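Local coordinates for protein glycoside hydrolase (Streptococcus pneumoniae serotype 4, PDB 6ORH) that probably cleaves alpha-linked L-fucose from host glycans as a family 29 glycoside hydrolase, joining a TIM-barrel catalytic domain to a galactose-binding-like beta-sandwich domain, at residues A[374-379]-A[422-427]; A[102-107]-A[157-162]; A[225-230]-A[248-253]. The protein carries 2 engineered substitutions. One frame throughout, in Å; residues are numbered along the deposited sequence.

Interaction 1 of 3, residues A[374-379]-A[422-427]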
ATOM      1  N   LYS A 374       6.246  23.238  13.966  1.00 26.72           N
ATOM      2  CA  LYS A 374       6.364  22.017  14.752  1.00 26.58           C
ATOM      3  C   LYS A 374       6.803  20.895  13.824  1.00 24.37           C
ATOM      4  O   LYS A 374       6.647  21.011  12.612  1.00 26.05           O
ATOM      5  CB  LYS A 374       5.024  21.655  15.409  1.00 26.81           C
ATOM      6  CG  LYS A 374       4.374  22.791  16.182  1.00 28.40           C
ATOM      7  CD  LYS A 374       3.296  22.347  17.148  1.00 29.87           C
ATOM      8  CE  LYS A 374       2.688  23.524  17.883  1.00 32.97           C
ATOM      9  NZ  LYS A 374       1.401  23.167  18.535  1.00 33.46           N
ATOM     10  N   THR A 375       7.348  19.814  14.400  1.00 24.18           N
ATOM     11  CA  THR A 375       7.942  18.723  13.648  1.00 23.85           C
ATOM     12  C   THR A 375       7.091  17.467  13.825  1.00 24.72           C
ATOM     13  O   THR A 375       6.888  17.012  14.953  1.00 27.81           O
ATOM     14  CB  THR A 375       9.370  18.447  14.116  1.00 24.83           C
ATOM     15  OG1 THR A 375      10.042  19.684  13.874  1.00 24.94           O
ATOM     16  CG2 THR A 375      10.069  17.351  13.349  1.00 23.91           C
ATOM     17  N   PHE A 376       6.614  16.941  12.691  1.00 24.21           N
ATOM     18  CA  PHE A 376       5.672  15.829  12.704  1.00 22.72           C
ATOM     19  C   PHE A 376       5.892  14.939  11.482  1.00 21.46           C
ATOM     20  O   PHE A 376       6.566  15.322  10.518  1.00 24.59           O
ATOM     21  CB  PHE A 376       4.241  16.359  12.803  1.00 21.01           C
ATOM     22  CG  PHE A 376       3.887  17.315  11.684  1.00 21.92           C
ATOM     23  CD1 PHE A 376       3.421  16.845  10.466  1.00 22.05           C
ATOM     24  CD2 PHE A 376       4.028  18.683  11.860  1.00 22.31           C
ATOM     25  CE1 PHE A 376       3.104  17.723   9.439  1.00 22.19           C
ATOM     26  CE2 PHE A 376       3.717  19.565  10.833  1.00 21.91           C
ATOM     27  CZ  PHE A 376       3.257  19.081   9.625  1.00 24.46           C
ATOM     28  N   ASP A 377       5.328  13.722  11.527  1.00 20.12           N
ATOM     29  CA  ASP A 377       5.399  12.801  10.408  1.00 18.74           C
ATOM     30  C   ASP A 377       4.138  11.941  10.337  1.00 17.53           C
ATOM     31  O   ASP A 377       4.117  10.991   9.558  1.00 20.09           O
ATOM     32  CB  ASP A 377       6.646  11.909  10.432  1.00 18.24           C
ATOM     33  CG  ASP A 377       6.837  11.073  11.697  1.00 19.64           C
ATOM     34  OD1 ASP A 377       6.060  11.230  12.671  1.00 19.51           O
ATOM     35  OD2 ASP A 377       7.824  10.330  11.725  1.00 23.89           O
ATOM     36  N   VAL A 378       3.125  12.276  11.148  1.00 18.28           N
ATOM     37  CA  VAL A 378       1.855  11.553  11.101  1.00 16.80           C
ATOM     38  C   VAL A 378       0.702  12.543  11.167  1.00 16.17           C
ATOM     39  O   VAL A 378       0.645  13.385  12.062  1.00 18.75           O
ATOM     40  CB  VAL A 378       1.701  10.529  12.239  1.00 16.69           C
ATOM     41  CG1 VAL A 378       0.400   9.728  12.037  1.00 18.38           C
ATOM     42  CG2 VAL A 378       2.887   9.585  12.316  1.00 18.99           C
ATOM     43  N   ILE A 379      -0.285  12.382  10.272  1.00 14.57           N
ATOM     44  CA  ILE A 379      -1.552  13.083  10.424  1.00 15.39           C
ATOM     45  C   ILE A 379      -2.657  12.056  10.714  1.00 15.56           C
ATOM     46  O   ILE A 379      -2.622  10.972  10.155  1.00 17.51           O
ATOM     47  CB  ILE A 379      -1.876  13.984   9.205  1.00 15.83           C
ATOM     48  CG1 ILE A 379      -3.074  14.898   9.491  1.00 16.02           C
ATOM     49  CG2 ILE A 379      -2.079  13.129   7.942  1.00 16.52           C
ATOM     50  CD1 ILE A 379      -3.360  15.996   8.453  1.00 16.13           C
ATOM     51  N   ALA A 422       7.128  11.983   5.248  1.00 25.19           N
ATOM     52  CA  ALA A 422       8.471  12.353   5.662  1.00 24.54           C
ATOM     53  C   ALA A 422       8.384  13.325   6.833  1.00 23.94           C
ATOM     54  O   ALA A 422       7.502  14.184   6.880  1.00 25.64           O
ATOM     55  CB  ALA A 422       9.189  12.989   4.499  1.00 23.71           C
ATOM     56  N   VAL A 423       9.320  13.196   7.772  1.00 24.84           N
ATOM     57  CA  VAL A 423       9.369  14.104   8.903  1.00 23.89           C
ATOM     58  C   VAL A 423       9.584  15.519   8.357  1.00 25.37           C
ATOM     59  O   VAL A 423      10.437  15.719   7.499  1.00 28.59           O
ATOM     60  CB  VAL A 423      10.474  13.687   9.895  1.00 28.89           C
ATOM     61  CG1 VAL A 423      11.814  13.528   9.198  1.00 31.31           C
ATOM     62  CG2 VAL A 423      10.571  14.654  11.066  1.00 30.19           C
ATOM     63  N   VAL A 424       8.773  16.474   8.824  1.00 22.37           N
ATOM     64  CA  VAL A 424       8.760  17.835   8.303  1.00 25.70           C
ATOM     65  C   VAL A 424       8.594  18.797   9.475  1.00 27.52           C
ATOM     66  O   VAL A 424       7.940  18.482  10.468  1.00 26.78           O
ATOM     67  CB  VAL A 424       7.685  18.030   7.210  1.00 26.35           C
ATOM     68  CG1 VAL A 424       6.264  17.874   7.731  1.00 26.32           C
ATOM     69  CG2 VAL A 424       7.821  19.379   6.527  1.00 26.66           C
ATOM     70  N   GLU A 425       9.235  19.974   9.366  1.00 29.38           N
ATOM     71  CA  GLU A 425       8.988  21.069  10.291  1.00 28.41           C
ATOM     72  C   GLU A 425       8.151  22.115   9.559  1.00 28.58           C
ATOM     73  O   GLU A 425       8.581  22.632   8.520  1.00 32.52           O
ATOM     74  CB  GLU A 425      10.304  21.668  10.804  1.00 30.28           C
ATOM     75  CG  GLU A 425      10.098  22.745  11.861  1.00 33.52           C
ATOM     76  CD  GLU A 425      11.380  23.353  12.425  1.00 36.73           C
ATOM     77  OE1 GLU A 425      12.225  23.764  11.619  1.00 41.21           O
ATOM     78  OE2 GLU A 425      11.540  23.379  13.659  1.00 38.03           O
ATOM     79  N   ALA A 426       6.942  22.381  10.077  1.00 26.35           N
ATOM     80  CA  ALA A 426       5.992  23.225   9.371  1.00 24.79           C
ATOM     81  C   ALA A 426       4.988  23.823  10.344  1.00 23.69           C
ATOM     82  O   ALA A 426       4.767  23.303  11.440  1.00 26.02           O
ATOM     83  CB  ALA A 426       5.309  22.452   8.258  1.00 25.69           C
ATOM     84  N   GLN A 427       4.391  24.933   9.919  1.00 22.14           N
ATOM     85  CA  GLN A 427       3.413  25.635  10.715  1.00 22.43           C
ATOM     86  C   GLN A 427       2.043  25.571  10.042  1.00 19.41           C
ATOM     87  O   GLN A 427       1.025  25.695  10.725  1.00 21.16           O
ATOM     88  CB  GLN A 427       3.859  27.088  10.883  1.00 23.20           C
ATOM     89  CG  GLN A 427       2.865  27.923  11.670  1.00 23.92           C
ATOM     90  CD  GLN A 427       3.475  29.230  12.122  1.00 26.59           C
ATOM     91  OE1 GLN A 427       4.693  29.343  12.284  1.00 27.51           O
ATOM     92  NE2 GLN A 427       2.615  30.215  12.290  1.00 25.71           N
TER
HETATM   93  O   HOH W   1       9.647  22.164  15.280  1.00 43.05           O

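Interaction 2 of 3, residues A[102-107]-A[157-162]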
ATOM      1  N   LYS A 102     -10.454 -32.059  35.487  1.00 18.45           N
ATOM      2  CA  LYS A 102     -11.495 -31.190  36.011  1.00 20.78           C
ATOM      3  C   LYS A 102     -11.254 -29.750  35.564  1.00 19.19           C
ATOM      4  O   LYS A 102     -11.754 -28.816  36.201  1.00 22.99           O
ATOM      5  CB  LYS A 102     -11.582 -31.333  37.534  1.00 22.87           C
ATOM      6  CG  LYS A 102     -12.053 -32.738  37.919  1.00 26.22           C
ATOM      7  CD  LYS A 102     -12.252 -33.037  39.385  1.00 32.16           C
ATOM      8  CE  LYS A 102     -12.981 -34.351  39.576  1.00 31.76           C
ATOM      9  NZ  LYS A 102     -14.283 -34.355  38.858  1.00 34.57           N
ATOM     10  N   GLY A 103     -10.506 -29.605  34.468  1.00 18.12           N
ATOM     11  CA  GLY A 103     -10.061 -28.308  33.958  1.00 18.94           C
ATOM     12  C   GLY A 103     -11.102 -27.668  33.046  1.00 18.04           C
ATOM     13  O   GLY A 103     -11.932 -28.339  32.423  1.00 16.88           O
ATOM     14  N   ASP A 104     -11.109 -26.331  33.032  1.00 16.66           N
ATOM     15  CA  ASP A 104     -12.017 -25.624  32.155  1.00 16.06           C
ATOM     16  C   ASP A 104     -11.313 -24.340  31.729  1.00 15.97           C
ATOM     17  O   ASP A 104     -11.262 -23.394  32.509  1.00 13.94           O
ATOM     18  CB  ASP A 104     -13.362 -25.369  32.860  1.00 16.25           C
ATOM     19  CG  ASP A 104     -14.376 -24.617  32.014  1.00 16.81           C
ATOM     20  OD1 ASP A 104     -13.955 -24.012  31.004  1.00 15.55           O
ATOM     21  OD2 ASP A 104     -15.574 -24.636  32.361  1.00 17.01           O
ATOM     22  N   LEU A 105     -10.743 -24.320  30.508  1.00 15.51           N
ATOM     23  CA  LEU A 105      -9.898 -23.192  30.127  1.00 14.35           C
ATOM     24  C   LEU A 105     -10.774 -21.963  29.898  1.00 13.93           C
ATOM     25  O   LEU A 105     -10.357 -20.850  30.197  1.00 13.06           O
ATOM     26  CB  LEU A 105      -9.082 -23.552  28.878  1.00 14.26           C
ATOM     27  CG  LEU A 105      -8.118 -22.451  28.425  1.00 15.09           C
ATOM     28  CD1 LEU A 105      -7.071 -22.133  29.512  1.00 14.26           C
ATOM     29  CD2 LEU A 105      -7.457 -22.849  27.107  1.00 15.01           C
ATOM     30  N   LEU A 106     -11.999 -22.169  29.388  1.00 13.64           N
ATOM     31  CA  LEU A 106     -12.892 -21.037  29.179  1.00 12.31           C
ATOM     32  C   LEU A 106     -13.231 -20.376  30.514  1.00 13.95           C
ATOM     33  O   LEU A 106     -13.261 -19.154  30.586  1.00 13.96           O
ATOM     34  CB  LEU A 106     -14.126 -21.463  28.370  1.00 12.24           C
ATOM     35  CG  LEU A 106     -15.143 -20.352  28.088  1.00 12.69           C
ATOM     36  CD1 LEU A 106     -14.512 -19.194  27.325  1.00 12.04           C
ATOM     37  CD2 LEU A 106     -16.318 -20.907  27.303  1.00 13.12           C
ATOM     38  N   LEU A 107     -13.439 -21.191  31.568  1.00 14.05           N
ATOM     39  CA  LEU A 107     -13.689 -20.623  32.887  1.00 14.90           C
ATOM     40  C   LEU A 107     -12.458 -19.875  33.399  1.00 14.02           C
ATOM     41  O   LEU A 107     -12.597 -18.757  33.912  1.00 14.00           O
ATOM     42  CB  LEU A 107     -14.051 -21.755  33.856  1.00 15.88           C
ATOM     43  CG  LEU A 107     -14.391 -21.279  35.270  1.00 17.09           C
ATOM     44  CD1 LEU A 107     -15.645 -20.424  35.254  1.00 19.50           C
ATOM     45  CD2 LEU A 107     -14.602 -22.486  36.181  1.00 19.35           C
ATOM     46  N   PRO A 157     -23.321 -17.673  33.064  1.00 18.91           N
ATOM     47  CA  PRO A 157     -22.845 -16.412  33.617  1.00 19.31           C
ATOM     48  C   PRO A 157     -21.378 -16.449  34.039  1.00 18.70           C
ATOM     49  O   PRO A 157     -20.780 -15.395  34.240  1.00 19.65           O
ATOM     50  CB  PRO A 157     -23.801 -16.125  34.798  1.00 21.21           C
ATOM     51  CG  PRO A 157     -24.349 -17.493  35.178  1.00 22.51           C
ATOM     52  CD  PRO A 157     -24.411 -18.268  33.868  1.00 22.68           C
ATOM     53  N   ASN A 158     -20.791 -17.643  34.157  1.00 16.55           N
ATOM     54  CA  ASN A 158     -19.403 -17.761  34.575  1.00 18.30           C
ATOM     55  C   ASN A 158     -18.449 -17.690  33.379  1.00 16.72           C
ATOM     56  O   ASN A 158     -17.228 -17.773  33.562  1.00 15.98           O
ATOM     57  CB  ASN A 158     -19.153 -19.078  35.298  1.00 22.04           C
ATOM     58  CG  ASN A 158     -20.060 -19.224  36.500  1.00 27.61           C
ATOM     59  OD1 ASN A 158     -19.966 -18.431  37.429  1.00 30.54           O
ATOM     60  ND2 ASN A 158     -20.973 -20.182  36.448  1.00 30.67           N
ATOM     61  N   TYR A 159     -19.006 -17.624  32.165  1.00 14.73           N
ATOM     62  CA  TYR A 159     -18.156 -17.470  30.985  1.00 15.50           C
ATOM     63  C   TYR A 159     -18.300 -16.063  30.432  1.00 15.62           C
ATOM     64  O   TYR A 159     -19.353 -15.461  30.580  1.00 19.97           O
ATOM     65  CB  TYR A 159     -18.564 -18.469  29.892  1.00 14.85           C
ATOM     66  CG  TYR A 159     -18.314 -19.925  30.189  1.00 14.17           C
ATOM     67  CD1 TYR A 159     -17.284 -20.341  31.037  1.00 14.61           C
ATOM     68  CD2 TYR A 159     -19.103 -20.897  29.573  1.00 13.84           C
ATOM     69  CE1 TYR A 159     -17.039 -21.691  31.256  1.00 15.05           C
ATOM     70  CE2 TYR A 159     -18.867 -22.251  29.790  1.00 14.56           C
ATOM     71  CZ  TYR A 159     -17.829 -22.644  30.623  1.00 15.74           C
ATOM     72  OH  TYR A 159     -17.590 -23.973  30.842  1.00 15.20           O
ATOM     73  N   GLY A 160     -17.225 -15.531  29.825  1.00 13.40           N
ATOM     74  CA  GLY A 160     -17.285 -14.178  29.304  1.00 13.47           C
ATOM     75  C   GLY A 160     -16.752 -13.202  30.339  1.00 12.79           C
ATOM     76  O   GLY A 160     -16.304 -13.618  31.410  1.00 14.33           O
ATOM     77  N   ASN A 161     -16.861 -11.919  30.000  1.00 14.36           N
ATOM     78  CA  ASN A 161     -16.555 -10.834  30.918  1.00 13.47           C
ATOM     79  C   ASN A 161     -17.846 -10.552  31.682  1.00 13.66           C
ATOM     80  O   ASN A 161     -18.754  -9.939  31.138  1.00 13.94           O
ATOM     81  CB  ASN A 161     -16.075  -9.619  30.122  1.00 14.29           C
ATOM     82  CG  ASN A 161     -15.803  -8.405  30.993  1.00 14.42           C
ATOM     83  OD1 ASN A 161     -15.787  -8.527  32.208  1.00 16.87           O
ATOM     84  ND2 ASN A 161     -15.485  -7.274  30.382  1.00 15.37           N
ATOM     85  N   ALA A 162     -17.931 -11.063  32.928  1.00 15.44           N
ATOM     86  CA  ALA A 162     -19.157 -10.952  33.729  1.00 15.73           C
ATOM     87  C   ALA A 162     -20.360 -11.459  32.944  1.00 16.95           C
ATOM     88  O   ALA A 162     -21.376 -10.773  32.851  1.00 18.25           O
ATOM     89  CB  ALA A 162     -19.356  -9.529  34.219  1.00 17.01           C
TER

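Interaction 3 of 3, residues A[225-230]-A[248-253]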
ATOM      1  N   GLN A 225     -15.843   0.197   5.152  1.00 10.18           N
ATOM      2  CA  GLN A 225     -16.309  -0.737   6.176  1.00 10.16           C
ATOM      3  C   GLN A 225     -17.771  -1.082   5.902  1.00 10.72           C
ATOM      4  O   GLN A 225     -18.658  -0.802   6.711  1.00 11.41           O
ATOM      5  CB  GLN A 225     -16.114  -0.124   7.575  1.00 11.14           C
ATOM      6  CG  GLN A 225     -14.647   0.057   7.934  1.00 11.32           C
ATOM      7  CD  GLN A 225     -13.948  -1.228   8.315  1.00 11.28           C
ATOM      8  OE1 GLN A 225     -14.016  -2.254   7.632  1.00 11.50           O
ATOM      9  NE2 GLN A 225     -13.237  -1.198   9.441  1.00 12.06           N
ATOM     10  N   LYS A 226     -18.003  -1.677   4.732  1.00 10.94           N
ATOM     11  CA  LYS A 226     -19.355  -2.021   4.278  1.00 10.66           C
ATOM     12  C   LYS A 226     -19.197  -2.985   3.101  1.00 10.73           C
ATOM     13  O   LYS A 226     -18.221  -2.880   2.345  1.00 10.99           O
ATOM     14  CB  LYS A 226     -20.174  -0.767   3.880  1.00 10.66           C
ATOM     15  CG  LYS A 226     -19.537   0.186   2.873  1.00 10.82           C
ATOM     16  CD  LYS A 226     -20.512   1.328   2.512  1.00 10.88           C
ATOM     17  CE  LYS A 226     -19.913   2.341   1.551  1.00 11.31           C
ATOM     18  NZ  LYS A 226     -20.911   3.397   1.171  1.00 12.40           N
ATOM     19  N   VAL A 227     -20.185  -3.881   2.940  1.00 10.91           N
ATOM     20  CA  VAL A 227     -20.202  -4.869   1.859  1.00 11.22           C
ATOM     21  C   VAL A 227     -21.655  -5.191   1.550  1.00 11.02           C
ATOM     22  O   VAL A 227     -22.535  -4.837   2.303  1.00 12.24           O
ATOM     23  CB  VAL A 227     -19.488  -6.172   2.283  1.00 12.13           C
ATOM     24  CG1 VAL A 227     -17.966  -6.017   2.400  1.00 13.55           C
ATOM     25  CG2 VAL A 227     -20.094  -6.807   3.526  1.00 13.21           C
ATOM     26  N   ASN A 228     -21.873  -5.903   0.433  1.00 12.40           N
ATOM     27  CA  ASN A 228     -23.131  -6.548   0.127  1.00 13.66           C
ATOM     28  C   ASN A 228     -22.984  -8.024   0.497  1.00 12.96           C
ATOM     29  O   ASN A 228     -22.067  -8.675  -0.000  1.00 13.73           O
ATOM     30  CB  ASN A 228     -23.402  -6.357  -1.365  1.00 13.53           C
ATOM     31  CG  ASN A 228     -24.755  -6.913  -1.749  1.00 16.58           C
ATOM     32  OD1 ASN A 228     -25.201  -7.909  -1.180  1.00 16.05           O
ATOM     33  ND2 ASN A 228     -25.416  -6.266  -2.707  1.00 16.70           N
ATOM     34  N   PRO A 229     -23.820  -8.562   1.414  1.00 13.87           N
ATOM     35  CA  PRO A 229     -23.651  -9.929   1.902  1.00 15.52           C
ATOM     36  C   PRO A 229     -23.696 -10.951   0.772  1.00 15.40           C
ATOM     37  O   PRO A 229     -23.111 -12.025   0.883  1.00 15.51           O
ATOM     38  CB  PRO A 229     -24.820 -10.184   2.862  1.00 17.49           C
ATOM     39  CG  PRO A 229     -25.298  -8.799   3.252  1.00 17.42           C
ATOM     40  CD  PRO A 229     -24.920  -7.875   2.113  1.00 14.71           C
ATOM     41  N   ASP A 230     -24.374 -10.617  -0.333  1.00 14.58           N
ATOM     42  CA  ASP A 230     -24.467 -11.557  -1.434  1.00 15.95           C
ATOM     43  C   ASP A 230     -23.165 -11.716  -2.208  1.00 16.61           C
ATOM     44  O   ASP A 230     -23.065 -12.610  -3.071  1.00 18.66           O
ATOM     45  CB  ASP A 230     -25.623 -11.145  -2.361  1.00 17.44           C
ATOM     46  CG  ASP A 230     -26.985 -11.570  -1.841  1.00 21.87           C
ATOM     47  OD1 ASP A 230     -27.047 -12.305  -0.827  1.00 27.42           O
ATOM     48  OD2 ASP A 230     -27.991 -11.224  -2.493  1.00 25.70           O
ATOM     49  N   GLY A 248     -21.595  -0.828  -0.605  1.00 12.47           N
ATOM     50  CA  GLY A 248     -22.079  -1.850   0.323  1.00 12.23           C
ATOM     51  C   GLY A 248     -23.418  -1.529   1.001  1.00 12.55           C
ATOM     52  O   GLY A 248     -23.764  -0.359   1.207  1.00 13.16           O
ATOM     53  N   THR A 249     -24.193  -2.579   1.349  1.00 13.40           N
ATOM     54  CA  THR A 249     -25.545  -2.473   1.888  1.00 13.28           C
ATOM     55  C   THR A 249     -25.594  -2.653   3.409  1.00 13.82           C
ATOM     56  O   THR A 249     -26.606  -2.288   4.011  1.00 14.09           O
ATOM     57  CB  THR A 249     -26.522  -3.429   1.175  1.00 13.86           C
ATOM     58  OG1 THR A 249     -25.948  -4.731   1.245  1.00 13.98           O
ATOM     59  CG2 THR A 249     -26.700  -3.040  -0.276  1.00 15.94           C
ATOM     60  N   ILE A 250     -24.559  -3.272   4.018  1.00 13.35           N
ATOM     61  CA  ILE A 250     -24.471  -3.446   5.462  1.00 12.72           C
ATOM     62  C   ILE A 250     -23.132  -2.886   5.929  1.00 12.19           C
ATOM     63  O   ILE A 250     -22.152  -2.926   5.189  1.00 12.19           O
ATOM     64  CB  ILE A 250     -24.606  -4.923   5.916  1.00 13.33           C
ATOM     65  CG1 ILE A 250     -23.413  -5.754   5.434  1.00 13.51           C
ATOM     66  CG2 ILE A 250     -25.933  -5.512   5.410  1.00 13.88           C
ATOM     67  CD1 ILE A 250     -23.256  -7.154   6.088  1.00 15.86           C
ATOM     68  N   PHE A 251     -23.132  -2.330   7.158  1.00 12.85           N
ATOM     69  CA  PHE A 251     -21.863  -1.934   7.776  1.00 12.15           C
ATOM     70  C   PHE A 251     -21.134  -3.198   8.225  1.00 11.47           C
ATOM     71  O   PHE A 251     -21.733  -4.085   8.852  1.00 12.44           O
ATOM     72  CB  PHE A 251     -22.113  -0.975   8.942  1.00 12.93           C
ATOM     73  CG  PHE A 251     -20.861  -0.236   9.377  1.00 11.44           C
ATOM     74  CD1 PHE A 251     -19.885  -0.883  10.131  1.00 12.30           C
ATOM     75  CD2 PHE A 251     -20.607   1.054   8.945  1.00 12.04           C
ATOM     76  CE1 PHE A 251     -18.707  -0.218  10.498  1.00 11.86           C
ATOM     77  CE2 PHE A 251     -19.437   1.716   9.323  1.00 12.03           C
ATOM     78  CZ  PHE A 251     -18.486   1.088  10.103  1.00 12.26           C
ATOM     79  N   SER A 252     -19.832  -3.264   7.890  1.00 10.63           N
ATOM     80  CA  SER A 252     -19.083  -4.502   8.090  1.00 10.76           C
ATOM     81  C   SER A 252     -17.649  -4.107   8.452  1.00 10.47           C
ATOM     82  O   SER A 252     -17.035  -3.371   7.681  1.00 10.90           O
ATOM     83  CB  SER A 252     -19.104  -5.288   6.766  1.00 10.34           C
ATOM     84  OG  SER A 252     -18.175  -6.390   6.829  1.00 11.10           O
ATOM     85  N   ILE A 253     -17.159  -4.573   9.615  1.00 10.44           N
ATOM     86  CA  ILE A 253     -15.748  -4.328   9.955  1.00 10.05           C
ATOM     87  C   ILE A 253     -14.871  -5.408   9.313  1.00 10.45           C
ATOM     88  O   ILE A 253     -15.083  -6.595   9.611  1.00  9.82           O
ATOM     89  CB  ILE A 253     -15.597  -4.369  11.478  1.00 10.61           C
ATOM     90  CG1 ILE A 253     -16.374  -3.219  12.133  1.00 11.52           C
ATOM     91  CG2 ILE A 253     -14.125  -4.370  11.895  1.00 10.45           C
ATOM     92  CD1 ILE A 253     -16.445  -3.333  13.638  1.00 12.24           C
TER

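Interaction 1 of 3, residues A[374-379]-A[422-427]
Phe376 lays one face of its ring against Val424, whose CG1 sits 4.0 Å from the ring centroid in a CH-pi contact shifted toward the CE1 rim. The two side chains run side by side from a hydrogen-bonded antiparallel pair. Phe376 CG is turned between its own backbone N and carbonyl carbon (chi1 57°), which leans the ring over Val424 toward Ala426; CZ then comes within 4.2 Å of Ala426 CB, and Ala426 O lies at the ring edge, in its plane.

Between strands 374-376 and 422-426 the ladder has four backbone bonds. Phe376 and Val424 exchange N-H and C=O both ways at 3.0 Å (Phe376 N to Val424 O, and Val424 N to Phe376 O). Lys374 and Ala426 form the second such pair, its straightest bond running from Lys374 N to Ala426 O at 176°, although that donor stands above the carbonyl plane. Between these rungs Thr375 faces Glu425 as a non-hydrogen-bonded pair, with Thr375 CA directed at Val424 O, 3.2 Å away.

On the face carrying Thr375 and Glu425, a water 2.9 Å from Thr375 OG1 donates to Glu425 OE2 at 2.8 Å and spans the two side chains. On the same face Thr375 CG2 meets Val423 CG2 at 3.6 Å, the two side chains crossing at a slant.

The chain turns a corner at Asp377, which with Val378 forms a classic beta bulge opposite Tyr448; Asp377 OD2 is hydrogen-bonded to Thr450 OG1. Strand 373-376 is the outer strand of a five-stranded antiparallel sheet, beside strand 417-426, in the galactose-binding-like beta-sandwich. Phe376 and Val424 both point inward onto Val398 of strand 391-400 in the facing sheet, while Phe376 also touches Leu447 of strand 441-448.

Interaction 2 of 3, residues A[102-107]-A[157-162]
Tyr159 lies across the first turn of helix 105-116, its hydroxyl donating to Asp104, the N-cap residue of that helix in the TIM-barrel domain. The bond from Tyr159 OH to Asp104 OD2 is 2.6 Å and uses the syn lone pair of the carboxylate, whose plane is turned 70° from the ring. Leu106 packs over one ring face at about a right angle: its CD2 stands 3.6 Å from the ring centroid and only 12° off the normal. Leu107 CB comes to the ring edge at CE1, and Leu107 CD1 reaches past it to Asn158 O at 3.5 Å.

The ring is therefore fixed by a bond at its end and a methyl group over its centre. Farther out, Tyr84 touches both Tyr159 and Asp104, and Ser110 OG, one turn on from Leu106, receives Gly160 N, tying the loop after helix 139-154 to the helix flank. Asp104 itself is set by its cap: with CG anti to the backbone N (chi1 179°), the carboxylate reaches forward alongside the first turn, and Leu107 N donates to OD1 at 2.9 Å, meeting that oxygen from above the carboxylate plane.

Interaction 3 of 3, residues A[225-230]-A[248-253]
Val227 O is gripped by two backbone donors, Thr249 N at 3.0 Å and Ile250 N at 3.1 Å, the signature of a classic beta bulge where strand 250-259 of the barrel domain begins. The two approach differently: Ile250 N comes nearly head-on to the carbonyl, whereas Thr249 N stands 60° out of its plane. Val227 N returns the pairing to Ile250 O, and Ser252 N closes the short antiparallel ribbon on Gln225 O at 3.0 Å with a 174° N-H angle.

Gln225 O has a second role. It sits over the centre of the Phe251 ring, 3.4 Å above the plane, and Gln225 CB follows at the far end of the ring, 3.7 Å from CZ. A chi1 of -164° swings the Phe251 ring away from its own N and under that carbonyl; Leu19 of helix 13-21 touches both residues. The polar end of Gln225 is taken by neighbours, OE1 by Gly254 N and NE2 by Thr290 OG1, while Lys226 NZ bonds to Pro246 O and Gln437 OE1.

On the face of Val227 and Ile250, Val227 CG2 touches both Ile250 CG1 and Ser252 CB. Beyond it, Pro229 turns the CG corner of its ring to Ile250, CG lying 3.9 Å from Ile250 CD1.

Overall arrangement
Interactions 2 and 3 both belong to the alpha-L-fucosidase domain, their centres 33 Å apart and their nearest atoms about 17 Å, whereas interaction 1 lies in the C-terminal galactose-binding-like domain. The centres of interactions 1 and 2 are 48 Å apart, on opposite sides of the chain's centre; interaction 3 is nearer to interaction 1, with about 16 Å between closest atoms. None of the three touches another. All lie away from the annotated sites: the side chain of Ser252 is about 13 Å from a bound galactose, and the side chain of Val424 about 11 Å from a bound N-acetylglucosamine. They are plain framework contacts: a sandwich edge, a helix start and a barrel-strand start.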